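Long-range contacts in SusD superfamily protein (Bacteroides fragilis NCTC 9343, PDB 3NQP), which probably binds glycans at the bacterial outer membrane for uptake, as other members of the SusD family do: residues C205-V210 with K233-S238; S238-Y243 with W384-L389; K200-C205 with I265-R270. All coordinates share one frame; numbering follows the deposited sequence.

In the fold
Two consecutive helices, 200-216 and 228-241, carry most of what follows. Contact 1 packs them against each other; contact 2 sets the end of helix 228-241 against helix 382-396; contact 3 sets the start of helix 200-216 against strand 265-269. The centres of contacts 1 and 2 lie about 7 Å apart, and the centre of contact 3 is about 11 Å from each. Contacts 1 and 3 share C205; along the chain contact 1 ends at S238, where contact 2 begins, and contacts 2 and 3 interleave. E204 hydrogen-bonds to H235, S238 and Y243, joining helix 200-216 to the end of helix 228-241 and the turn after it. Contacts 2 and 3 link this pair to the part matching the SusD family.

Contact 1. Residues C205-V210 with K233-S238; sequences CLMGEV and KTHLES
The selenium of M207 lies over one face of the H235 imidazole, SE 3.7 Å from the ring centroid and only 13° off the ring normal, a sulfur-aromatic type of contact with selenium in the place of sulfur. The chain of this selenomethionine runs straight out from its helix as far as SE and then bends at chi3 (79°), which brings the terminal methyl near one ring nitrogen: M207 CE is 3.5 Å from H235 NE2. CB of M207 adds a looser touch near H235 CG, so one face of the ring is lined by the chain from CB to CE. ND1 of H235 is hydrogen-bonded to OE1 of E204, the residue just before the segment 205-210; the carboxylate should hold the imidazole at a set rotation beneath the selenium and probably keeps a proton on ND1.

Next to this pair the helices come together at G208. With no side chain there, L236 settles on the backbone itself, its CG 3.8 Å from G208 CA and both methyls close to the same atom, and the two CA atoms of G208 and L236 are 5.5 Å apart. The axes of the two short segments approach to 7.9 Å, and their directions differ by 146°, roughly antiparallel. Helices 200-216 and 228-241 follow each other in the chain and form a helical hairpin, consistent with the TPR-like helical scaffold of the SusD family. L236 also touches W384, T388 and I392 of helix 382-396, while M207 reaches N175 and M178 of helix 163-181, so each helix has a further neighbour. C205 skirts the contact: its carbonyl O is 4.5 Å from L236 CD2, and its side chain turns away to Y380.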
# COMPACT_ATOMS: atom_id res chain seq x y z
N CYS A 205 -1.74 -11.98 6.96
CA CYS A 205 -2.12 -10.61 6.67
C CYS A 205 -2.89 -10.49 5.35
O CYS A 205 -3.95 -9.87 5.28
CB CYS A 205 -0.89 -9.70 6.57
SG CYS A 205 -0.18 -9.32 8.20
N LEU A 206 -2.33 -11.05 4.31
CA LEU A 206 -2.98 -11.12 3.03
C LEU A 206 -4.34 -11.78 3.16
O LEU A 206 -5.30 -11.32 2.53
CB LEU A 206 -2.11 -11.84 1.99
CG LEU A 206 -2.58 -11.85 0.55
CD1 LEU A 206 -2.93 -10.45 0.04
CD2 LEU A 206 -1.48 -12.48 -0.32
N MSE A 207 -4.48 -12.83 3.95
CA MSE A 207 -5.81 -13.45 4.08
C MSE A 207 -6.76 -12.49 4.76
O MSE A 207 -7.92 -12.38 4.39
CB MSE A 207 -5.79 -14.81 4.81
CG MSE A 207 -5.01 -15.87 4.10
SE MSE A 207 -4.97 -17.54 5.04
CE MSE A 207 -6.71 -18.11 4.51
N GLY A 208 -6.27 -11.75 5.76
CA GLY A 208 -7.08 -10.73 6.39
C GLY A 208 -7.54 -9.69 5.38
O GLY A 208 -8.69 -9.26 5.42
N GLU A 209 -6.65 -9.29 4.48
CA GLU A 209 -6.96 -8.24 3.51
C GLU A 209 -7.95 -8.75 2.46
O GLU A 209 -8.94 -8.08 2.14
CB GLU A 209 -5.68 -7.74 2.82
CG GLU A 209 -5.79 -6.38 2.15
CD GLU A 209 -4.44 -5.94 1.59
OE1 GLU A 209 -3.57 -6.78 1.30
OE2 GLU A 209 -4.24 -4.75 1.45
N VAL A 210 -7.70 -9.95 1.96
CA VAL A 210 -8.52 -10.58 0.92
C VAL A 210 -9.94 -10.90 1.43
O VAL A 210 -10.93 -10.48 0.83
CB VAL A 210 -7.86 -11.86 0.37
CG1 VAL A 210 -8.88 -12.68 -0.46
CG2 VAL A 210 -6.59 -11.51 -0.47
N LYS A 233 -10.95 -12.19 10.39
CA LYS A 233 -10.75 -11.86 11.80
C LYS A 233 -9.82 -12.84 12.47
O LYS A 233 -8.93 -12.47 13.21
CB LYS A 233 -12.06 -11.85 12.54
CG LYS A 233 -11.96 -11.11 13.91
CD LYS A 233 -13.33 -11.12 14.64
CE LYS A 233 -13.28 -10.40 15.99
NZ LYS A 233 -14.66 -10.42 16.66
N THR A 234 -10.03 -14.12 12.21
CA THR A 234 -9.20 -15.14 12.80
C THR A 234 -7.75 -14.93 12.37
O THR A 234 -6.84 -15.09 13.17
CB THR A 234 -9.74 -16.56 12.39
OG1 THR A 234 -11.02 -16.73 13.02
CG2 THR A 234 -8.78 -17.69 12.84
N HIS A 235 -7.51 -14.64 11.10
CA HIS A 235 -6.14 -14.55 10.61
C HIS A 235 -5.48 -13.29 11.12
O HIS A 235 -4.31 -13.32 11.52
CB HIS A 235 -6.10 -14.71 9.07
CG HIS A 235 -6.32 -16.13 8.64
ND1 HIS A 235 -5.37 -17.11 8.86
CD2 HIS A 235 -7.41 -16.76 8.13
CE1 HIS A 235 -5.85 -18.28 8.47
NE2 HIS A 235 -7.09 -18.10 8.03
N LEU A 236 -6.22 -12.19 11.19
CA LEU A 236 -5.61 -10.95 11.71
C LEU A 236 -5.30 -11.06 13.20
O LEU A 236 -4.28 -10.55 13.66
CB LEU A 236 -6.51 -9.74 11.41
CG LEU A 236 -6.60 -9.45 9.90
CD1 LEU A 236 -7.88 -8.73 9.58
CD2 LEU A 236 -5.35 -8.67 9.38
N GLU A 237 -6.19 -11.71 13.97
CA GLU A 237 -5.93 -11.89 15.40
C GLU A 237 -4.77 -12.83 15.59
O GLU A 237 -4.04 -12.70 16.56
CB GLU A 237 -7.18 -12.42 16.17
CG GLU A 237 -8.23 -11.35 16.25
CD GLU A 237 -9.44 -11.65 17.07
OE1 GLU A 237 -9.79 -12.84 17.18
OE2 GLU A 237 -10.05 -10.67 17.54
N SER A 238 -4.61 -13.78 14.69
CA SER A 238 -3.43 -14.68 14.75
C SER A 238 -2.14 -13.89 14.59
O SER A 238 -1.14 -14.12 15.32
CB SER A 238 -3.52 -15.74 13.65
OG SER A 238 -2.41 -16.64 13.72

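Contact 2. Residues S238-Y243 with W384-L389. With EDO (1,2-ethanediol), chain H.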
# COMPACT_ATOMS: atom_id res chain seq x y z
N SER A 238 -4.61 -13.78 14.69
CA SER A 238 -3.43 -14.68 14.75
C SER A 238 -2.14 -13.89 14.59
O SER A 238 -1.14 -14.12 15.32
CB SER A 238 -3.52 -15.74 13.65
OG SER A 238 -2.41 -16.64 13.72
N VAL A 239 -2.15 -12.97 13.63
CA VAL A 239 -1.03 -12.06 13.45
C VAL A 239 -0.74 -11.29 14.73
O VAL A 239 0.43 -11.20 15.12
CB VAL A 239 -1.19 -11.13 12.22
CG1 VAL A 239 -0.03 -10.10 12.17
CG2 VAL A 239 -1.29 -11.97 10.90
N LEU A 240 -1.78 -10.77 15.40
CA LEU A 240 -1.53 -10.03 16.64
C LEU A 240 -0.96 -10.91 17.74
O LEU A 240 -0.19 -10.42 18.60
CB LEU A 240 -2.79 -9.32 17.21
CG LEU A 240 -3.42 -8.17 16.44
CD1 LEU A 240 -4.53 -7.56 17.31
CD2 LEU A 240 -2.34 -7.13 16.02
N ASN A 241 -1.34 -12.20 17.74
CA ASN A 241 -1.12 -13.01 18.97
C ASN A 241 0.08 -13.97 18.97
O ASN A 241 0.58 -14.31 20.04
CB ASN A 241 -2.40 -13.79 19.35
CG ASN A 241 -3.53 -12.88 19.78
OD1 ASN A 241 -3.32 -11.71 20.00
ND2 ASN A 241 -4.73 -13.42 19.88
N ASN A 242 0.53 -14.38 17.79
CA ASN A 242 1.34 -15.58 17.62
C ASN A 242 2.75 -15.34 17.05
O ASN A 242 3.45 -16.28 16.76
CB ASN A 242 0.60 -16.57 16.73
CG ASN A 242 -0.71 -17.04 17.34
OD1 ASN A 242 -0.75 -17.33 18.51
ND2 ASN A 242 -1.79 -17.09 16.54
N TYR A 243 3.14 -14.08 16.87
CA TYR A 243 4.38 -13.77 16.16
C TYR A 243 5.31 -12.80 16.88
O TYR A 243 6.27 -12.30 16.28
CB TYR A 243 4.05 -13.25 14.73
CG TYR A 243 3.33 -14.25 13.85
CD1 TYR A 243 4.02 -15.14 13.07
CD2 TYR A 243 1.94 -14.28 13.79
CE1 TYR A 243 3.35 -16.05 12.27
CE2 TYR A 243 1.26 -15.17 12.99
CZ TYR A 243 1.96 -16.07 12.22
OH TYR A 243 1.25 -16.93 11.43
N TRP A 384 -1.63 -1.51 10.76
CA TRP A 384 -2.54 -1.95 9.68
C TRP A 384 -3.44 -3.07 10.20
O TRP A 384 -4.63 -3.12 9.88
CB TRP A 384 -1.75 -2.36 8.41
CG TRP A 384 -2.62 -2.89 7.29
CD1 TRP A 384 -3.17 -2.18 6.27
CD2 TRP A 384 -3.00 -4.23 7.10
NE1 TRP A 384 -3.90 -2.99 5.46
CE2 TRP A 384 -3.83 -4.26 5.95
CE3 TRP A 384 -2.76 -5.42 7.80
CZ2 TRP A 384 -4.41 -5.45 5.48
CZ3 TRP A 384 -3.29 -6.58 7.33
CH2 TRP A 384 -4.11 -6.59 6.19
N VAL A 385 -2.88 -3.98 11.00
CA VAL A 385 -3.64 -5.12 11.50
C VAL A 385 -4.74 -4.57 12.42
O VAL A 385 -5.93 -4.90 12.29
CB VAL A 385 -2.76 -6.23 12.15
CG1 VAL A 385 -3.64 -7.31 12.72
CG2 VAL A 385 -1.68 -6.82 11.14
N TYR A 386 -4.34 -3.66 13.30
CA TYR A 386 -5.31 -3.00 14.15
C TYR A 386 -6.44 -2.27 13.42
O TYR A 386 -7.60 -2.42 13.81
CB TYR A 386 -4.62 -1.97 15.07
CG TYR A 386 -3.61 -2.46 16.08
CD1 TYR A 386 -3.72 -3.69 16.72
CD2 TYR A 386 -2.61 -1.58 16.54
CE1 TYR A 386 -2.79 -4.08 17.69
CE2 TYR A 386 -1.69 -1.98 17.48
CZ TYR A 386 -1.81 -3.21 18.08
OH TYR A 386 -0.90 -3.57 19.01
N LEU A 387 -6.14 -1.45 12.41
CA LEU A 387 -7.20 -0.67 11.75
C LEU A 387 -8.07 -1.56 10.85
O LEU A 387 -9.24 -1.27 10.62
CB LEU A 387 -6.62 0.55 11.03
CG LEU A 387 -6.05 1.58 12.05
CD1 LEU A 387 -5.28 2.63 11.30
CD2 LEU A 387 -7.14 2.19 12.94
N THR A 388 -7.50 -2.65 10.36
CA THR A 388 -8.25 -3.64 9.60
C THR A 388 -9.25 -4.38 10.55
O THR A 388 -10.43 -4.59 10.18
CB THR A 388 -7.30 -4.60 8.79
OG1 THR A 388 -6.35 -3.84 8.01
CG2 THR A 388 -8.09 -5.47 7.85
N LEU A 389 -8.81 -4.74 11.76
CA LEU A 389 -9.68 -5.33 12.78
C LEU A 389 -10.71 -4.32 13.26
O LEU A 389 -11.83 -4.69 13.55
CB LEU A 389 -8.85 -5.84 13.96
CG LEU A 389 -8.17 -7.19 13.72
CD1 LEU A 389 -7.10 -7.51 14.75
CD2 LEU A 389 -9.18 -8.29 13.65
C1 EDO H . -7.65 -11.10 20.16
O1 EDO H . -6.98 -11.97 21.08
C2 EDO H . -7.00 -9.72 20.16
O2 EDO H . -5.62 -9.86 19.82
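This is an apolar helix-to-helix contact at the C-terminal end of helix 228-241, where its last full turn meets helix 382-396. L240 does most of the work, with its two methyls parted between different partners. L240 CD2 sits 3.6 Å from V385 CG1, the two side chains running antiparallel, flank against flank, and it also meets the Y386 ring obliquely, 3.5 Å from Y386 CE1. CD1 lies in the plane of that ring, at its edge, and meets L389 tip to tip: L240 CD1 to L389 CD1 is 3.6 Å. One residue back, V239 CG1 lies 3.8 Å from V385 CG2; with V385 CG1 anti to the backbone N (chi1 176°), one methyl of V385 turns to L240 and the other to V239.

Helix 382-396 lies in the part matching the SusD family, and Y405 of helix 399-414 touches both L240 and L389, extending the apolar layer to a third helix, consistent with the TPR-like helical scaffold of this family. On helix 382-396 itself, T388 OG1 bonds to W384 O (2.6 Å) from the opposite face of the carbonyl plane to T388 N, so that oxygen accepts twice.

Where helix 228-241 ends, S238 O accepts from N241 N and N242 N, and N242 ND2 reaches back to S238 OG at 2.9 Å, with the hydroxyl almost in its amide plane. E204 OE2 binds both S238 OG and Y243 OH. On the outer side N241 grips a 1,2-ethanediol, probably from the crystallisation liquor, through both ends of its amide: OD1 accepts from the diol's O2, and ND2 donates to its O1.

Contact 3. Residues K200-C205 with I265-R270; sequences KAATEC and IIFAIR
I266 fits its CG2 methyl against the start of helix 200-216, and this is the close-packed part of the contact. I266 CG2 stands 3.9 Å from A201 CB and equally far from the backbone A202 N. C205 SG completes the grip on it, 3.9 Å from I266 CG2 and a little farther from CG1. CG2 lies anti to the backbone N of I266, and this torsion aims the methyl at the helix while the rest of the side chain extends alongside the sulfur.

The neighbouring pair meets more sparsely, in a single touch: A202 CB and F267 CB are 4.0 Å apart, and from there the phenyl ring leads away from the helix to meet W198 edge-to-face and to touch L35 of helix 21-37. The two partly exposed residues, K200 and R270, lie at the far ends of their segments and take no part across the contact; K200 NZ binds G182 O and N185 OD1, and R270 makes a salt bridge with D376.

The chain turns a corner at I266, and I266 and F267 both face Y380 of strand 377-381, the antiparallel partner of strand 265-269: a classic beta bulge.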
# COMPACT_ATOMS: atom_id res chain seq x y z
N LYS A 200 4.76 -16.88 6.87
CA LYS A 200 3.41 -17.30 7.29
C LYS A 200 2.57 -16.12 7.78
O LYS A 200 1.39 -15.96 7.40
CB LYS A 200 3.51 -18.39 8.35
CG LYS A 200 2.18 -19.02 8.74
CD LYS A 200 2.38 -19.91 9.93
CE LYS A 200 1.10 -20.24 10.55
NZ LYS A 200 1.21 -21.25 11.57
N ALA A 201 3.15 -15.27 8.60
CA ALA A 201 2.46 -14.06 9.02
C ALA A 201 1.98 -13.21 7.83
O ALA A 201 0.93 -12.64 7.86
CB ALA A 201 3.34 -13.26 9.90
N ALA A 202 2.81 -13.09 6.82
CA ALA A 202 2.49 -12.30 5.67
C ALA A 202 1.29 -12.89 4.94
O ALA A 202 0.38 -12.13 4.50
CB ALA A 202 3.71 -12.19 4.73
N THR A 203 1.27 -14.22 4.81
CA THR A 203 0.11 -14.90 4.23
C THR A 203 -1.15 -14.65 5.07
O THR A 203 -2.26 -14.42 4.52
CB THR A 203 0.34 -16.39 4.03
OG1 THR A 203 1.27 -16.58 2.96
CG2 THR A 203 -1.02 -17.14 3.67
N GLU A 204 -1.01 -14.68 6.38
CA GLU A 204 -2.16 -14.41 7.26
C GLU A 204 -2.67 -12.95 7.10
O GLU A 204 -3.86 -12.71 7.10
CB GLU A 204 -1.85 -14.72 8.71
CG GLU A 204 -1.70 -16.20 8.98
CD GLU A 204 -2.16 -16.61 10.35
OE1 GLU A 204 -3.36 -16.93 10.47
OE2 GLU A 204 -1.35 -16.56 11.28
N CYS A 205 -1.74 -11.98 6.96
CA CYS A 205 -2.12 -10.61 6.67
C CYS A 205 -2.89 -10.49 5.35
O CYS A 205 -3.95 -9.87 5.28
CB CYS A 205 -0.89 -9.70 6.57
SG CYS A 205 -0.18 -9.32 8.20
N ILE A 265 7.03 -4.47 12.07
CA ILE A 265 6.93 -4.86 10.68
C ILE A 265 6.65 -6.35 10.57
O ILE A 265 7.20 -7.14 11.32
CB ILE A 265 8.24 -4.50 9.91
CG1 ILE A 265 8.40 -2.95 9.79
CG2 ILE A 265 8.27 -5.13 8.49
CD1 ILE A 265 9.71 -2.55 9.12
N ILE A 266 5.76 -6.71 9.64
CA ILE A 266 5.46 -8.09 9.30
C ILE A 266 6.20 -8.48 8.01
O ILE A 266 6.97 -9.43 7.99
CB ILE A 266 3.94 -8.32 9.08
CG1 ILE A 266 3.16 -8.30 10.40
CG2 ILE A 266 3.71 -9.68 8.49
CD1 ILE A 266 2.39 -7.07 10.76
N PHE A 267 5.99 -7.71 6.95
CA PHE A 267 6.70 -7.94 5.69
C PHE A 267 7.02 -6.60 4.99
O PHE A 267 6.14 -5.74 4.85
CB PHE A 267 5.95 -8.91 4.75
CG PHE A 267 6.62 -9.03 3.43
CD1 PHE A 267 7.73 -9.83 3.30
CD2 PHE A 267 6.15 -8.33 2.32
CE1 PHE A 267 8.40 -9.93 2.08
CE2 PHE A 267 6.84 -8.39 1.11
CZ PHE A 267 7.96 -9.21 1.00
N ALA A 268 8.29 -6.43 4.59
CA ALA A 268 8.75 -5.25 3.87
C ALA A 268 9.62 -5.67 2.67
O ALA A 268 10.26 -6.73 2.73
CB ALA A 268 9.59 -4.35 4.82
N ILE A 269 9.63 -4.82 1.63
CA ILE A 269 10.51 -4.92 0.49
C ILE A 269 11.86 -4.25 0.85
O ILE A 269 11.89 -3.08 1.21
CB ILE A 269 9.92 -4.19 -0.73
CG1 ILE A 269 8.61 -4.87 -1.20
CG2 ILE A 269 10.94 -4.06 -1.86
CD1 ILE A 269 8.76 -6.33 -1.66
N ARG A 270 12.94 -4.99 0.73
CA ARG A 270 14.31 -4.52 1.03
C ARG A 270 14.93 -3.74 -0.12
O ARG A 270 15.10 -4.26 -1.23
CB ARG A 270 15.19 -5.74 1.39
CG ARG A 270 16.69 -5.44 1.73
CD ARG A 270 16.86 -4.37 2.84
NE ARG A 270 16.08 -4.60 4.06
CZ ARG A 270 16.43 -5.42 5.04
NH1 ARG A 270 17.54 -6.16 4.96
NH2 ARG A 270 15.62 -5.55 6.07